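Side-chain contacts in alkaline serine protease AL20 (PDB 3CP7), which probably cleaves peptide bonds in proteins as a secreted, thermostable, trypsin-like serine protease that works at alkaline pH: residues N187-T192 and V197-Y202; Q158-N163 and G171-G176; S79-W82 and G86-E89. All blocks are in the same frame, centred on the assembly; numbering follows the deposited sequence.

Interaction 1 (N187-T192 and V197-Y202); sequences NSYGYT and VMFGPY
Phe-199 meets two tyrosine rings of the 187-192 segment in different ways. Over one face of its ring lies CE2 of Tyr-191, part of an edge-to-face stack with planes 62° apart and centroids 4.9 Å apart; Tyr-189 O and a water oxygen sit in plane at the rim. The Tyr-191 ring has Tyr-189 CE2 over one face, and Ser-188 OG lies in plane at the edge of the Tyr-189 ring. The latter is nearly parallel to the Phe-199 ring (15°) but slid so far along that they barely overlap. What covers its face is instead the methylene: Phe-199 CB stands 3.6 Å from the Tyr-189 ring centroid, close to the ring normal, a CH-pi contact. Tyr-189 reaches it because its CG sits between the backbone N and the carbonyl carbon (chi1 72°), which folds the ring back over the neighbouring strand.

The backbones pair antiparallel, with a classic beta bulge placing Ser-188 and Tyr-189 opposite Phe-199. Phe-199 O takes two N-H groups, Ser-188 N at 2.9 Å and Tyr-189 N at 3.2 Å, while Phe-199 N donates to Tyr-189 O (2.8 Å). The water bridges Tyr-191 N to Val-197 O. Met-198, bent at chi2 and chi3, crosses Asn-187 at about a right angle, its CG 3.5 Å from Asn-187 OD1.

An alanine in place of Phe-199 would leave a methyl against the face of the Tyr-189 ring, but is likely to leave the Tyr-191 edge without its aromatic face and open a gap beside the two tyrosine rings.

Polar ends are tied elsewhere: Tyr-191 OH to Asp-151, Asn-187 OD1 to Trp-173, and Ser-188 OG to Asp-91, the aspartate of a probable Ser-His-Asp triad. The bulge therefore joins an aromatic cluster to a serine that probably helps position that carboxylate.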
loop_
_atom_site.group_PDB
_atom_site.type_symbol
_atom_site.label_atom_id
_atom_site.label_comp_id
_atom_site.label_asym_id
_atom_site.label_seq_id
_atom_site.Cartn_x
_atom_site.Cartn_y
_atom_site.Cartn_z
ATOM N N ASN A 187 -5.266 17.859 5.264
ATOM C CA ASN A 187 -4.880 18.936 4.345
ATOM C C ASN A 187 -4.125 18.351 3.172
ATOM O O ASN A 187 -3.111 17.689 3.374
ATOM C CB ASN A 187 -3.964 19.959 5.022
ATOM C CG ASN A 187 -4.617 20.646 6.212
ATOM O OD1 ASN A 187 -5.813 20.962 6.196
ATOM N ND2 ASN A 187 -3.826 20.878 7.262
ATOM N N SER A 188 -4.585 18.608 1.950
ATOM C CA SER A 188 -3.936 18.029 0.779
ATOM C C SER A 188 -3.382 19.033 -0.239
ATOM O O SER A 188 -2.206 18.942 -0.605
ATOM C CB SER A 188 -4.870 17.018 0.107
ATOM O OG SER A 188 -4.414 16.656 -1.187
ATOM N N TYR A 189 -4.199 19.984 -0.689
ATOM C CA TYR A 189 -3.755 20.877 -1.747
ATOM C C TYR A 189 -4.645 22.096 -1.856
ATOM O O TYR A 189 -5.735 22.132 -1.287
ATOM C CB TYR A 189 -3.730 20.123 -3.093
ATOM C CG TYR A 189 -5.097 19.825 -3.660
ATOM C CD1 TYR A 189 -5.759 18.638 -3.360
ATOM C CD2 TYR A 189 -5.726 20.730 -4.519
ATOM C CE1 TYR A 189 -7.023 18.361 -3.879
ATOM C CE2 TYR A 189 -6.985 20.478 -5.036
ATOM C CZ TYR A 189 -7.626 19.278 -4.731
ATOM O OH TYR A 189 -8.884 18.995 -5.231
ATOM N N GLY A 190 -4.152 23.102 -2.580
ATOM C CA GLY A 190 -5.006 24.188 -3.065
ATOM C C GLY A 190 -4.875 24.307 -4.572
ATOM O O GLY A 190 -4.106 23.563 -5.207
ATOM N N TYR A 191 -5.639 25.238 -5.142
ATOM C CA TYR A 191 -5.488 25.589 -6.546
ATOM C C TYR A 191 -4.857 26.960 -6.666
ATOM O O TYR A 191 -5.164 27.863 -5.891
ATOM C CB TYR A 191 -6.844 25.620 -7.249
ATOM C CG TYR A 191 -7.535 24.284 -7.343
ATOM C CD1 TYR A 191 -7.037 23.271 -8.149
ATOM C CD2 TYR A 191 -8.727 24.058 -6.659
ATOM C CE1 TYR A 191 -7.690 22.034 -8.240
ATOM C CE2 TYR A 191 -9.389 22.833 -6.743
ATOM C CZ TYR A 191 -8.857 21.818 -7.529
ATOM O OH TYR A 191 -9.497 20.599 -7.628
ATOM N N THR A 192 -4.008 27.128 -7.677
ATOM C CA THR A 192 -3.339 28.409 -7.907
ATOM C C THR A 192 -4.330 29.565 -8.092
ATOM O O THR A 192 -4.030 30.698 -7.713
ATOM C CB THR A 192 -2.446 28.345 -9.158
ATOM O OG1 THR A 192 -3.211 27.815 -10.245
ATOM C CG2 THR A 192 -1.235 27.455 -8.902
ATOM N N VAL A 197 -8.200 28.561 0.126
ATOM C CA VAL A 197 -9.075 27.396 0.241
ATOM C C VAL A 197 -8.193 26.151 0.275
ATOM O O VAL A 197 -7.325 25.968 -0.573
ATOM C CB VAL A 197 -10.125 27.320 -0.899
ATOM C CG1 VAL A 197 -11.024 26.091 -0.736
ATOM C CG2 VAL A 197 -10.994 28.581 -0.919
ATOM N N MET A 198 -8.400 25.318 1.294
ATOM C CA MET A 198 -7.676 24.056 1.433
ATOM C C MET A 198 -8.580 22.895 1.049
ATOM O O MET A 198 -9.718 22.800 1.521
ATOM C CB MET A 198 -7.226 23.870 2.875
ATOM C CG MET A 198 -6.502 22.538 3.127
ATOM S SD MET A 198 -4.817 22.522 2.498
ATOM C CE MET A 198 -4.045 23.605 3.714
ATOM N N PHE A 199 -8.066 22.005 0.200
ATOM C CA PHE A 199 -8.794 20.806 -0.173
ATOM C C PHE A 199 -8.247 19.597 0.539
ATOM O O PHE A 199 -7.039 19.479 0.774
ATOM C CB PHE A 199 -8.802 20.616 -1.696
ATOM C CG PHE A 199 -9.567 21.694 -2.393
ATOM C CD1 PHE A 199 -8.945 22.885 -2.735
ATOM C CD2 PHE A 199 -10.930 21.552 -2.629
ATOM C CE1 PHE A 199 -9.666 23.925 -3.339
ATOM C CE2 PHE A 199 -11.667 22.587 -3.230
ATOM C CZ PHE A 199 -11.034 23.771 -3.578
ATOM N N GLY A 200 -9.173 18.723 0.902
ATOM C CA GLY A 200 -8.841 17.474 1.559
ATOM C C GLY A 200 -9.644 16.358 0.947
ATOM O O GLY A 200 -10.782 16.560 0.532
ATOM N N PRO A 201 -9.067 15.156 0.890
ATOM C CA PRO A 201 -9.759 14.054 0.231
ATOM C C PRO A 201 -10.941 13.517 1.028
ATOM O O PRO A 201 -10.952 13.586 2.267
ATOM C CB PRO A 201 -8.667 12.983 0.108
ATOM C CG PRO A 201 -7.771 13.257 1.307
ATOM C CD PRO A 201 -7.728 14.760 1.381
ATOM N N TYR A 202 -11.908 12.947 0.323
ATOM C CA TYR A 202 -13.018 12.297 1.002
ATOM C C TYR A 202 -12.531 11.023 1.696
ATOM O O TYR A 202 -11.880 10.170 1.080
ATOM C CB TYR A 202 -14.165 11.992 0.026
ATOM C CG TYR A 202 -15.364 11.398 0.720
ATOM C CD1 TYR A 202 -15.623 10.032 0.641
ATOM C CD2 TYR A 202 -16.211 12.199 1.487
ATOM C CE1 TYR A 202 -16.714 9.479 1.302
ATOM C CE2 TYR A 202 -17.305 11.645 2.153
ATOM C CZ TYR A 202 -17.547 10.291 2.042
ATOM O OH TYR A 202 -18.618 9.740 2.709
HETATM O O HOH W 1 -7.285 26.587 -3.332
#

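Interaction 2 (Q158-N163 and G171-G176); sequences QGIPCN and GPWFLG
Ile-160 and Trp-173 approach from opposite directions across the sheet interior, from strands 158-161 and 172-175, which run almost perpendicular (86°) with axes 11.3 Å apart at their closest. No backbone hydrogen bond links the two segments. The isoleucine lies over one face of the indole: its CD1 is 4.0 Å from the centroid of the six-membered ring and 18° off the ring normal, a CH-pi contact. Ile-160 CG1 comes to 3.7 Å from Trp-173 CZ2, and CG2 lies 3.9 Å from Trp-173 CH2. With chi1 at 57°, CG1 lies between the backbone N and the carbonyl carbon while CG2 is anti to the carbonyl carbon, and this fork lets both arms reach the benzo half of the indole. Gln-158 O lies 3.3 Å from Trp-173 CH2, approaching the ring obliquely. Trp-173 NE1 donates to Asn-187 OD1, which satisfies the buried N-H and probably helps fix the rotation of the ring.

The pair belongs to the buried core of the second six-stranded antiparallel sheet, consistent with the C-terminal beta-barrel of the trypsin-like fold. Together the indole and Ile-160 bridge the two intervening strands, 124-129 and 142-150, both touching Ala-127. Ala-148 packs against Ile-160, Ser-185 of strand 183-191 against Trp-173, and the disulfide Cys-144 to Cys-162 ties strand 142-150 to the chain just after 158-161.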
loop_
_atom_site.group_PDB
_atom_site.type_symbol
_atom_site.label_atom_id
_atom_site.label_comp_id
_atom_site.label_asym_id
_atom_site.label_seq_id
_atom_site.Cartn_x
_atom_site.Cartn_y
_atom_site.Cartn_z
ATOM N N GLN A 158 -13.032 17.914 -1.009
ATOM C CA GLN A 158 -13.805 19.036 -0.473
ATOM C C GLN A 158 -12.870 20.154 -0.069
ATOM O O GLN A 158 -11.711 19.906 0.272
ATOM C CB GLN A 158 -14.625 18.614 0.744
ATOM C CG GLN A 158 -15.560 17.451 0.493
ATOM C CD GLN A 158 -16.470 17.210 1.677
ATOM O OE1 GLN A 158 -17.625 17.631 1.676
ATOM N NE2 GLN A 158 -15.945 16.574 2.713
ATOM N N GLY A 159 -13.383 21.380 -0.104
ATOM C CA GLY A 159 -12.602 22.543 0.265
ATOM C C GLY A 159 -13.184 23.264 1.456
ATOM O O GLY A 159 -14.402 23.290 1.648
ATOM N N ILE A 160 -12.298 23.838 2.264
ATOM C CA ILE A 160 -12.698 24.739 3.342
ATOM C C ILE A 160 -11.916 26.050 3.272
ATOM O O ILE A 160 -10.794 26.075 2.787
ATOM C CB ILE A 160 -12.497 24.104 4.754
ATOM C CG1 ILE A 160 -11.032 23.670 4.984
ATOM C CG2 ILE A 160 -13.468 22.948 4.957
ATOM C CD1 ILE A 160 -10.717 23.194 6.407
ATOM N N PRO A 161 -12.495 27.150 3.786
ATOM C CA PRO A 161 -11.708 28.382 3.854
ATOM C C PRO A 161 -10.509 28.198 4.783
ATOM O O PRO A 161 -10.673 27.747 5.925
ATOM C CB PRO A 161 -12.694 29.412 4.430
ATOM C CG PRO A 161 -13.779 28.616 5.077
ATOM C CD PRO A 161 -13.861 27.313 4.327
ATOM N N CYS A 162 -9.315 28.512 4.291
ATOM C CA CYS A 162 -8.096 28.230 5.041
ATOM C C CYS A 162 -6.900 28.920 4.435
ATOM O O CYS A 162 -6.628 28.755 3.251
ATOM C CB CYS A 162 -7.836 26.720 5.043
ATOM S SG CYS A 162 -6.455 26.218 6.074
ATOM N N ASN A 163 -6.170 29.659 5.258
ATOM C CA ASN A 163 -5.027 30.429 4.782
ATOM C C ASN A 163 -3.673 29.737 4.985
ATOM O O ASN A 163 -2.642 30.331 4.714
ATOM C CB ASN A 163 -5.023 31.836 5.417
ATOM C CG ASN A 163 -4.732 31.799 6.903
ATOM O OD1 ASN A 163 -4.681 30.736 7.514
ATOM N ND2 ASN A 163 -4.547 32.975 7.497
ATOM N N GLY A 171 -1.863 17.640 7.707
ATOM C CA GLY A 171 -2.518 18.006 8.968
ATOM C C GLY A 171 -3.962 17.547 8.999
ATOM O O GLY A 171 -4.593 17.397 7.961
ATOM N N PRO A 172 -4.488 17.272 10.194
ATOM C CA PRO A 172 -5.810 16.667 10.315
ATOM C C PRO A 172 -6.971 17.634 10.108
ATOM O O PRO A 172 -6.887 18.810 10.494
ATOM C CB PRO A 172 -5.826 16.161 11.759
ATOM C CG PRO A 172 -4.925 17.129 12.482
ATOM C CD PRO A 172 -3.821 17.436 11.502
ATOM N N TRP A 173 -8.047 17.126 9.510
ATOM C CA TRP A 173 -9.355 17.780 9.573
ATOM C C TRP A 173 -10.185 17.030 10.598
ATOM O O TRP A 173 -10.418 15.831 10.454
ATOM C CB TRP A 173 -10.082 17.673 8.242
ATOM C CG TRP A 173 -9.570 18.523 7.128
ATOM C CD1 TRP A 173 -8.294 19.017 6.956
ATOM C CD2 TRP A 173 -10.321 18.934 5.978
ATOM N NE1 TRP A 173 -8.231 19.750 5.784
ATOM C CE2 TRP A 173 -9.452 19.695 5.162
ATOM C CE3 TRP A 173 -11.652 18.738 5.565
ATOM C CZ2 TRP A 173 -9.874 20.265 3.954
ATOM C CZ3 TRP A 173 -12.066 19.295 4.362
ATOM C CH2 TRP A 173 -11.181 20.047 3.571
ATOM N N PHE A 174 -10.635 17.739 11.627
ATOM C CA PHE A 174 -11.525 17.152 12.626
ATOM C C PHE A 174 -12.942 17.635 12.395
ATOM O O PHE A 174 -13.170 18.826 12.147
ATOM C CB PHE A 174 -11.089 17.542 14.040
ATOM C CG PHE A 174 -9.696 17.114 14.383
ATOM C CD1 PHE A 174 -8.698 18.046 14.621
ATOM C CD2 PHE A 174 -9.392 15.762 14.478
ATOM C CE1 PHE A 174 -7.407 17.629 14.951
ATOM C CE2 PHE A 174 -8.097 15.338 14.795
ATOM C CZ PHE A 174 -7.110 16.271 15.041
ATOM N N LEU A 175 -13.885 16.702 12.460
ATOM C CA LEU A 175 -15.294 17.069 12.470
ATOM C C LEU A 175 -15.582 17.964 13.674
ATOM O O LEU A 175 -15.155 17.665 14.790
ATOM C CB LEU A 175 -16.171 15.818 12.491
ATOM C CG LEU A 175 -16.148 15.065 11.160
ATOM C CD1 LEU A 175 -16.595 13.614 11.319
ATOM C CD2 LEU A 175 -16.996 15.785 10.126
ATOM N N GLY A 176 -16.290 19.066 13.435
ATOM C CA GLY A 176 -16.721 19.949 14.516
ATOM C C GLY A 176 -15.714 21.011 14.907
ATOM O O GLY A 176 -14.809 21.335 14.132
#

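Interaction 3 (S79-W82 and G86-E89); sequences SAEW and GDFE
Trp-82 O receives Gly-86 N at 2.8 Å, and Glu-81 O receives Asp-87 N at 3.3 Å, closing the C-terminal end of helix 80-85. The second bond is nearly straight at the hydrogen (167°), although the donor stands above the carbonyl plane. Positive phi at Gly-86 ends the helix and brings its CA over one face of the Trp-82 indole, 3.8 Å from the centroid of the six-membered ring. At the other end Ser-79 is the N-cap, its OG accepting from Trp-82 N.

Among the side chains, the indole edge points at the face of Phe-88, planes 62° apart, with Trp-82 CZ3 at 3.7 Å from Phe-88 CE2. CG of Trp-82 is anti to its backbone N (chi1 177°), which swings the indole over the turn. It packs against His-41, the probable catalytic histidine, and NE1 donates to His-44 O. Glu-81 and Asp-87 lie side by side, CB to CB 3.7 Å.

Their carboxylates, steeply turned against each other, have separate partners: Asn-218 of the second subunit for Glu-81; Glu-89 N (an Asx turn) and Arg-85 (a salt bridge) for Asp-87. The arginine probably offsets much of the like-charge repulsion, while the neutral donors help hold each carboxylate.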
loop_
_atom_site.group_PDB
_atom_site.type_symbol
_atom_site.label_atom_id
_atom_site.label_comp_id
_atom_site.label_asym_id
_atom_site.label_seq_id
_atom_site.Cartn_x
_atom_site.Cartn_y
_atom_site.Cartn_z
ATOM N N SER A 79 -1.831 5.399 -0.207
ATOM C CA SER A 79 -2.937 4.899 -1.006
ATOM C C SER A 79 -2.390 4.428 -2.352
ATOM O O SER A 79 -1.361 4.939 -2.827
ATOM C CB SER A 79 -3.990 5.978 -1.225
ATOM O OG SER A 79 -3.540 6.892 -2.202
ATOM N N ALA A 80 -3.065 3.449 -2.956
ATOM C CA ALA A 80 -2.646 2.929 -4.252
ATOM C C ALA A 80 -2.790 3.974 -5.330
ATOM O O ALA A 80 -1.934 4.080 -6.203
ATOM C CB ALA A 80 -3.456 1.720 -4.610
ATOM N N GLU A 81 -3.876 4.733 -5.287
ATOM C CA GLU A 81 -4.140 5.687 -6.364
ATOM C C GLU A 81 -3.174 6.865 -6.305
ATOM O O GLU A 81 -2.773 7.390 -7.349
ATOM C CB GLU A 81 -5.580 6.181 -6.303
ATOM C CG GLU A 81 -6.635 5.078 -6.402
ATOM C CD GLU A 81 -7.036 4.475 -5.056
ATOM O OE1 GLU A 81 -8.092 3.791 -5.012
ATOM O OE2 GLU A 81 -6.322 4.670 -4.054
ATOM N N TRP A 82 -2.801 7.289 -5.101
ATOM C CA TRP A 82 -1.769 8.316 -4.989
ATOM C C TRP A 82 -0.420 7.807 -5.524
ATOM O O TRP A 82 0.202 8.437 -6.385
ATOM C CB TRP A 82 -1.607 8.866 -3.556
ATOM C CG TRP A 82 -0.498 9.843 -3.572
ATOM C CD1 TRP A 82 0.805 9.639 -3.188
ATOM C CD2 TRP A 82 -0.550 11.142 -4.150
ATOM N NE1 TRP A 82 1.557 10.761 -3.460
ATOM C CE2 TRP A 82 0.750 11.695 -4.064
ATOM C CE3 TRP A 82 -1.581 11.906 -4.726
ATOM C CZ2 TRP A 82 1.043 12.979 -4.534
ATOM C CZ3 TRP A 82 -1.292 13.190 -5.184
ATOM C CH2 TRP A 82 0.012 13.707 -5.088
ATOM N N GLY A 86 -0.822 9.693 -8.701
ATOM C CA GLY A 86 -0.911 11.043 -8.134
ATOM C C GLY A 86 -2.347 11.538 -8.069
ATOM O O GLY A 86 -2.611 12.734 -8.240
ATOM N N ASP A 87 -3.273 10.615 -7.814
ATOM C CA ASP A 87 -4.707 10.905 -7.805
ATOM C C ASP A 87 -5.069 11.654 -6.530
ATOM O O ASP A 87 -5.074 11.069 -5.442
ATOM C CB ASP A 87 -5.462 9.577 -7.860
ATOM C CG ASP A 87 -6.974 9.736 -7.947
ATOM O OD1 ASP A 87 -7.513 10.858 -7.809
ATOM O OD2 ASP A 87 -7.641 8.701 -8.158
ATOM N N PHE A 88 -5.407 12.934 -6.656
ATOM C CA PHE A 88 -5.735 13.745 -5.480
ATOM C C PHE A 88 -6.999 13.294 -4.744
ATOM O O PHE A 88 -7.163 13.614 -3.556
ATOM C CB PHE A 88 -5.795 15.241 -5.813
ATOM C CG PHE A 88 -4.439 15.881 -5.932
ATOM C CD1 PHE A 88 -3.892 16.167 -7.178
ATOM C CD2 PHE A 88 -3.693 16.162 -4.790
ATOM C CE1 PHE A 88 -2.620 16.748 -7.276
ATOM C CE2 PHE A 88 -2.423 16.747 -4.879
ATOM C CZ PHE A 88 -1.901 17.040 -6.132
ATOM N N GLU A 89 -7.871 12.533 -5.407
ATOM C CA GLU A 89 -9.012 11.981 -4.664
ATOM C C GLU A 89 -8.562 11.064 -3.531
ATOM O O GLU A 89 -9.331 10.797 -2.607
ATOM C CB GLU A 89 -9.994 11.234 -5.573
ATOM C CG GLU A 89 -10.791 12.145 -6.496
ATOM C CD GLU A 89 -11.955 11.455 -7.174
ATOM O OE1 GLU A 89 -11.922 10.214 -7.337
ATOM O OE2 GLU A 89 -12.907 12.179 -7.543
#

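Interaction 3 comes first along the chain, then interaction 2, then interaction 1, and none encloses another. Interactions 1 and 2, with centres 9 Å apart, share the second six-stranded sheet: strands 183-191 and 172-175 are neighbours in it, as are 197-200 and 158-161. Interaction 1 pairs its outermost strands, 183-191 and 197-200, and so closes this sheet into a barrel too. Interaction 3, on helix 80-85 and the loop before strand 93-97 of the first, N-terminal barrel, is about 13 Å from interaction 1 between centres and touches it through Phe-88 and Tyr-189; interaction 2 is about 19 Å away, without touching. Interaction 1 thus packs against the N-terminal half, near the probable catalytic triad.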